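Local structure of chromosome replication initiation protein (Geobacillus kaustophilus, 2VN2) at residues L39-F44 against A55-R60; E32-L37 against M69-R74. The protein probably acts in the primosome that initiates bacterial chromosome replication, this chain being the N-terminal domain of DnaD. One frame throughout, in Å; residues are numbered along the deposited sequence.

Contact 1. Residues L39-F44 against A55-R60; sequences LHMQSF and AELAER
The first two helices of the winged helix in the DnaD N-terminal domain meet here: H40 and F44 of helix 32-45 point at L57 of helix 54-59 and at R60, which comes after it in the chain, and M41 reaches L57 through its CG. The short segments run at 114° to each other, and the contact illustrates how an arginine in the loop after a helix can reach back to a neighbouring helix. A bend at chi3 (-97°) turns the R60 guanidinium back toward helix 32-45, and the F44 ring comes to meet it head-on. NH2 of R60 sits over one face of that ring, displaced toward the rim, 3.4 Å from F44 CE2. The result is an off-centre cation-pi interaction, R60 CZ lying 4.7 Å from the ring centroid and 27° off its normal. S43 packs beside the same guanidinium. Deeper in, L57 inserts its CD2 methyl between two apolar partners, 3.5 Å from M41 CG and 3.7 Å from F44 CD2. E56 CB touches the outer end of the ring, 3.6 Å from F44 CZ. H40 and R60 run alongside each other, pointing opposite ways, and H40 CE1 comes within 3.5 Å of R60 CB. The polar end of H40 has its partner elsewhere: NE2 is hydrogen-bonded to the Y25 hydroxyl of the second subunit, where L22 also packs on R60. At the ring's other nitrogen, R60 NH1 lies in the ring plane, 2.8 Å from H40 ND1, but the angle is too poor for a hydrogen bond.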
loop_
_atom_site.group_PDB
_atom_site.type_symbol
_atom_site.label_atom_id
_atom_site.label_comp_id
_atom_site.label_asym_id
_atom_site.label_seq_id
_atom_site.Cartn_x
_atom_site.Cartn_y
_atom_site.Cartn_z
ATOM N N LEU A 39 -0.558 12.043 -5.564
ATOM C CA LEU A 39 0.401 10.889 -5.186
ATOM C C LEU A 39 1.678 11.493 -4.886
ATOM O O LEU A 39 2.242 11.150 -3.844
ATOM C CB LEU A 39 0.632 9.880 -6.346
ATOM C CG LEU A 39 -0.468 8.788 -6.517
ATOM C CD1 LEU A 39 -1.903 9.093 -5.971
ATOM C CD2 LEU A 39 -0.553 8.102 -7.953
ATOM N N HIS A 40 2.219 12.396 -5.767
ATOM C CA HIS A 40 3.552 12.991 -5.294
ATOM C C HIS A 40 3.394 13.710 -3.916
ATOM O O HIS A 40 4.289 13.574 -3.080
ATOM C CB HIS A 40 4.277 13.915 -6.242
ATOM C CG HIS A 40 4.714 13.289 -7.528
ATOM N ND1 HIS A 40 5.812 12.470 -7.639
ATOM C CD2 HIS A 40 4.184 13.373 -8.768
ATOM C CE1 HIS A 40 5.940 12.073 -8.891
ATOM N NE2 HIS A 40 4.960 12.607 -9.592
ATOM N N MET A 41 2.322 14.490 -3.691
ATOM C CA MET A 41 2.151 15.128 -2.381
ATOM C C MET A 41 2.057 14.120 -1.322
ATOM O O MET A 41 2.699 14.315 -0.370
ATOM C CB MET A 41 0.955 16.052 -2.186
ATOM C CG MET A 41 0.930 17.370 -3.121
ATOM S SD MET A 41 -0.761 18.181 -3.168
ATOM C CE MET A 41 -1.099 17.905 -1.491
ATOM N N GLN A 42 1.284 13.046 -1.471
ATOM C CA GLN A 42 1.238 12.003 -0.403
ATOM C C GLN A 42 2.656 11.526 -0.028
ATOM O O GLN A 42 3.034 11.404 1.130
ATOM C CB GLN A 42 0.395 10.808 -0.807
ATOM C CG GLN A 42 0.226 9.783 0.337
ATOM C CD GLN A 42 -0.384 8.463 -0.166
ATOM O OE1 GLN A 42 -1.119 8.426 -1.225
ATOM N NE2 GLN A 42 -0.044 7.328 0.542
ATOM N N SER A 43 3.448 11.316 -1.060
ATOM C CA SER A 43 4.800 10.790 -0.941
ATOM C C SER A 43 5.753 11.712 -0.149
ATOM O O SER A 43 6.571 11.245 0.636
ATOM C CB SER A 43 5.320 10.589 -2.371
ATOM O OG SER A 43 6.602 10.023 -2.360
ATOM N N PHE A 44 5.697 13.000 -0.433
ATOM C CA PHE A 44 6.262 14.085 0.419
ATOM C C PHE A 44 5.751 14.080 1.880
ATOM O O PHE A 44 6.563 14.204 2.803
ATOM C CB PHE A 44 6.037 15.462 -0.222
ATOM C CG PHE A 44 7.051 15.831 -1.274
ATOM C CD1 PHE A 44 8.384 16.025 -0.954
ATOM C CD2 PHE A 44 6.680 15.999 -2.575
ATOM C CE1 PHE A 44 9.335 16.347 -1.953
ATOM C CE2 PHE A 44 7.606 16.341 -3.591
ATOM C CZ PHE A 44 8.898 16.507 -3.293
ATOM N N ALA A 55 7.828 23.727 -7.081
ATOM C CA ALA A 55 9.075 23.215 -7.625
ATOM C C ALA A 55 9.452 21.823 -7.131
ATOM O O ALA A 55 9.997 21.030 -7.887
ATOM C CB ALA A 55 10.237 24.181 -7.364
ATOM N N GLU A 56 9.236 21.521 -5.859
ATOM C CA GLU A 56 9.584 20.158 -5.382
ATOM C C GLU A 56 8.627 19.153 -6.052
ATOM O O GLU A 56 9.057 18.123 -6.593
ATOM C CB GLU A 56 9.548 20.048 -3.829
ATOM C CG GLU A 56 10.693 20.945 -3.106
ATOM C CD GLU A 56 10.555 21.068 -1.542
ATOM O OE1 GLU A 56 9.433 21.312 -1.017
ATOM O OE2 GLU A 56 11.594 20.923 -0.829
ATOM N N LEU A 57 7.337 19.492 -6.084
ATOM C CA LEU A 57 6.353 18.695 -6.846
ATOM C C LEU A 57 6.745 18.547 -8.285
ATOM O O LEU A 57 6.724 17.424 -8.763
ATOM C CB LEU A 57 4.840 19.099 -6.615
ATOM C CG LEU A 57 4.407 19.160 -5.114
ATOM C CD1 LEU A 57 3.212 20.107 -4.790
ATOM C CD2 LEU A 57 4.102 17.799 -4.580
ATOM N N ALA A 58 7.190 19.593 -8.972
ATOM C CA ALA A 58 7.370 19.481 -10.457
ATOM C C ALA A 58 8.557 18.641 -10.876
ATOM O O ALA A 58 8.619 18.189 -12.041
ATOM C CB ALA A 58 7.478 20.860 -11.134
ATOM N N GLU A 59 9.481 18.424 -9.930
ATOM C CA GLU A 59 10.815 17.868 -10.195
ATOM C C GLU A 59 10.643 16.451 -10.646
ATOM O O GLU A 59 11.395 16.027 -11.496
ATOM C CB GLU A 59 11.792 17.997 -8.968
ATOM C CG GLU A 59 12.080 16.720 -8.080
ATOM C CD GLU A 59 12.630 17.032 -6.564
ATOM O OE1 GLU A 59 13.383 18.053 -6.411
ATOM O OE2 GLU A 59 12.310 16.280 -5.558
ATOM N N ARG A 60 9.646 15.727 -10.107
ATOM C CA ARG A 60 9.356 14.317 -10.524
ATOM C C ARG A 60 8.201 14.204 -11.530
ATOM O O ARG A 60 7.764 13.130 -11.827
ATOM C CB ARG A 60 9.183 13.374 -9.290
ATOM C CG ARG A 60 10.331 13.459 -8.156
ATOM C CD ARG A 60 10.158 12.398 -6.952
ATOM N NE ARG A 60 9.492 12.822 -5.677
ATOM C CZ ARG A 60 8.320 12.387 -5.083
ATOM N NH1 ARG A 60 7.431 11.456 -5.589
ATOM N NH2 ARG A 60 8.024 12.946 -3.883
#

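Contact 2. Residues E32-L37 against M69-R74; sequences EGELVL and MEMVRR
M71 and L37 pack against each other where the first and third helices of the winged helix cross, the segments standing almost perpendicular at 91°. Helix 65-77 is the second helix of the helix-turn-helix unit, and here it lies against the opening turns of helix 32-45. M71 reaches across with its CE methyl, held out by an extended chi2 and curled at chi3 (55°) so that it settles on the backbone of G33, 3.5 Å from G33 O. The same methyl lies 3.8 Å from the next peptide nitrogen, E34 N. The carbonyl it rests on is already engaged as a helix acceptor, L37 N donating to G33 O at 2.9 Å. L37 returns the contact in the opposite sense: its CG is anti to the backbone N (chi1 177°), and its CD1 methyl lodges 3.8 Å from M71 CB and 3.9 Å from V72 CG2. R74, an exposed residue, lies roughly perpendicular to E34. What E34 OE2 meets on it is the aliphatic stem, at 4.1 Å from R74 CG; their charged ends are apart, and any attraction between them is probably modest. Around these contacts a second shell closes in, with M61, C68 and L75 touching L37 while V63 packs on M71. The E34 carboxylate is buried and is claimed by its own chain: OE1 accepts the N-H of G31 just ahead of the helix, and OE2 forms a salt bridge with K78 NZ.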
loop_
_atom_site.group_PDB
_atom_site.type_symbol
_atom_site.label_atom_id
_atom_site.label_comp_id
_atom_site.label_asym_id
_atom_site.label_seq_id
_atom_site.Cartn_x
_atom_site.Cartn_y
_atom_site.Cartn_z
ATOM N N GLU A 32 -5.807 12.862 -14.796
ATOM C CA GLU A 32 -4.682 12.000 -14.452
ATOM C C GLU A 32 -3.545 12.811 -13.878
ATOM O O GLU A 32 -2.832 12.336 -12.944
ATOM C CB GLU A 32 -4.211 11.204 -15.717
ATOM C CG GLU A 32 -5.121 10.050 -16.098
ATOM C CD GLU A 32 -6.508 10.498 -16.645
ATOM O OE1 GLU A 32 -6.524 11.536 -17.311
ATOM O OE2 GLU A 32 -7.551 9.794 -16.507
ATOM N N GLY A 33 -3.252 13.994 -14.475
ATOM C CA GLY A 33 -2.134 14.775 -13.903
ATOM C C GLY A 33 -2.293 15.233 -12.455
ATOM O O GLY A 33 -1.308 15.280 -11.685
ATOM N N GLU A 34 -3.516 15.604 -12.062
ATOM C CA GLU A 34 -3.888 15.958 -10.700
ATOM C C GLU A 34 -3.789 14.755 -9.852
ATOM O O GLU A 34 -3.348 14.875 -8.716
ATOM C CB GLU A 34 -5.355 16.533 -10.640
ATOM C CG GLU A 34 -5.450 17.920 -11.364
ATOM C CD GLU A 34 -6.884 18.361 -11.593
ATOM O OE1 GLU A 34 -7.668 17.633 -12.264
ATOM O OE2 GLU A 34 -7.215 19.489 -11.133
ATOM N N LEU A 35 -4.293 13.599 -10.318
ATOM C CA LEU A 35 -4.162 12.386 -9.502
ATOM C C LEU A 35 -2.656 12.141 -9.145
ATOM O O LEU A 35 -2.275 12.136 -7.947
ATOM C CB LEU A 35 -4.866 11.169 -10.150
ATOM C CG LEU A 35 -4.773 9.998 -9.183
ATOM C CD1 LEU A 35 -5.815 10.110 -8.045
ATOM C CD2 LEU A 35 -5.106 8.765 -9.959
ATOM N N VAL A 36 -1.787 12.022 -10.170
ATOM C CA VAL A 36 -0.393 11.808 -9.926
ATOM C C VAL A 36 0.159 12.948 -9.030
ATOM O O VAL A 36 1.013 12.717 -8.192
ATOM C CB VAL A 36 0.379 11.643 -11.243
ATOM C CG1 VAL A 36 1.989 11.360 -10.932
ATOM C CG2 VAL A 36 -0.214 10.519 -12.075
ATOM N N LEU A 37 -0.317 14.204 -9.205
ATOM C CA LEU A 37 0.217 15.293 -8.347
ATOM C C LEU A 37 -0.103 14.973 -6.864
ATOM O O LEU A 37 0.753 15.115 -5.989
ATOM C CB LEU A 37 -0.287 16.720 -8.768
ATOM C CG LEU A 37 0.189 17.915 -7.868
ATOM C CD1 LEU A 37 -0.062 19.186 -8.539
ATOM C CD2 LEU A 37 -0.677 17.977 -6.570
ATOM N N MET A 69 2.299 24.813 -9.925
ATOM C CA MET A 69 1.617 25.820 -9.038
ATOM C C MET A 69 0.212 26.118 -9.473
ATOM O O MET A 69 -0.695 26.338 -8.658
ATOM C CB MET A 69 2.370 27.191 -8.957
ATOM C CG MET A 69 1.491 28.223 -8.094
ATOM S SD MET A 69 1.420 27.653 -6.350
ATOM C CE MET A 69 -0.304 27.481 -5.881
ATOM N N GLU A 70 0.004 26.175 -10.784
ATOM C CA GLU A 70 -1.368 26.322 -11.347
ATOM C C GLU A 70 -2.274 25.177 -10.914
ATOM O O GLU A 70 -3.428 25.365 -10.543
ATOM C CB GLU A 70 -1.147 26.281 -12.869
ATOM C CG GLU A 70 -2.191 26.745 -13.885
ATOM C CD GLU A 70 -2.118 28.247 -14.132
ATOM O OE1 GLU A 70 -2.810 28.915 -13.298
ATOM O OE2 GLU A 70 -1.393 28.718 -15.106
ATOM N N MET A 71 -1.754 23.939 -11.003
ATOM C CA MET A 71 -2.529 22.754 -10.646
ATOM C C MET A 71 -2.831 22.769 -9.140
ATOM O O MET A 71 -3.890 22.448 -8.805
ATOM C CB MET A 71 -1.716 21.487 -11.010
ATOM C CG MET A 71 -1.274 21.405 -12.460
ATOM S SD MET A 71 -0.265 19.975 -12.982
ATOM C CE MET A 71 -1.374 18.669 -12.435
ATOM N N VAL A 72 -1.893 23.119 -8.268
ATOM C CA VAL A 72 -2.154 23.197 -6.779
ATOM C C VAL A 72 -3.195 24.261 -6.517
ATOM O O VAL A 72 -4.245 23.992 -5.870
ATOM C CB VAL A 72 -0.908 23.515 -5.991
ATOM C CG1 VAL A 72 -1.233 23.664 -4.525
ATOM C CG2 VAL A 72 0.326 22.397 -6.336
ATOM N N ARG A 73 -2.999 25.444 -7.114
ATOM C CA ARG A 73 -4.063 26.469 -7.141
ATOM C C ARG A 73 -5.466 25.944 -7.573
ATOM O O ARG A 73 -6.444 26.176 -6.864
ATOM C CB ARG A 73 -3.590 27.668 -8.002
ATOM C CG ARG A 73 -4.386 28.951 -7.827
ATOM C CD ARG A 73 -3.651 30.297 -8.345
ATOM N NE ARG A 73 -2.205 30.474 -7.975
ATOM C CZ ARG A 73 -1.281 30.979 -8.815
ATOM N NH1 ARG A 73 0.013 31.132 -8.459
ATOM N NH2 ARG A 73 -1.660 31.330 -10.047
ATOM N N ARG A 74 -5.559 25.255 -8.716
ATOM C CA ARG A 74 -6.860 24.696 -9.208
ATOM C C ARG A 74 -7.428 23.607 -8.259
ATOM O O ARG A 74 -8.655 23.521 -8.085
ATOM C CB ARG A 74 -6.768 24.220 -10.713
ATOM C CG ARG A 74 -8.047 23.464 -11.295
ATOM C CD ARG A 74 -8.697 24.075 -12.707
ATOM N NE ARG A 74 -9.871 23.341 -13.357
ATOM C CZ ARG A 74 -9.837 22.491 -14.415
ATOM N NH1 ARG A 74 -8.693 22.190 -15.017
ATOM N NH2 ARG A 74 -10.962 21.898 -14.838
#

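How the contacts relate
Read from the N terminus, helix 32-45 comes first and serves both contacts: its opening turns enter contact 2 and its later turns contact 1. The chain then turns through a connecting segment into helix 54-59, where 55-60 comes back to 39-44 and closes the inner loop. Helix 65-77 follows, and 69-74 returns to 32-37, closing a longer loop within which contact 1 is nested. Together they fasten both helices of the helix-turn-helix unit to the first helix of the winged-helix domain. The two patches join directly where L57 CD1 packs 4.0 Å from V72 CG2, and residues of both also touch the second subunit.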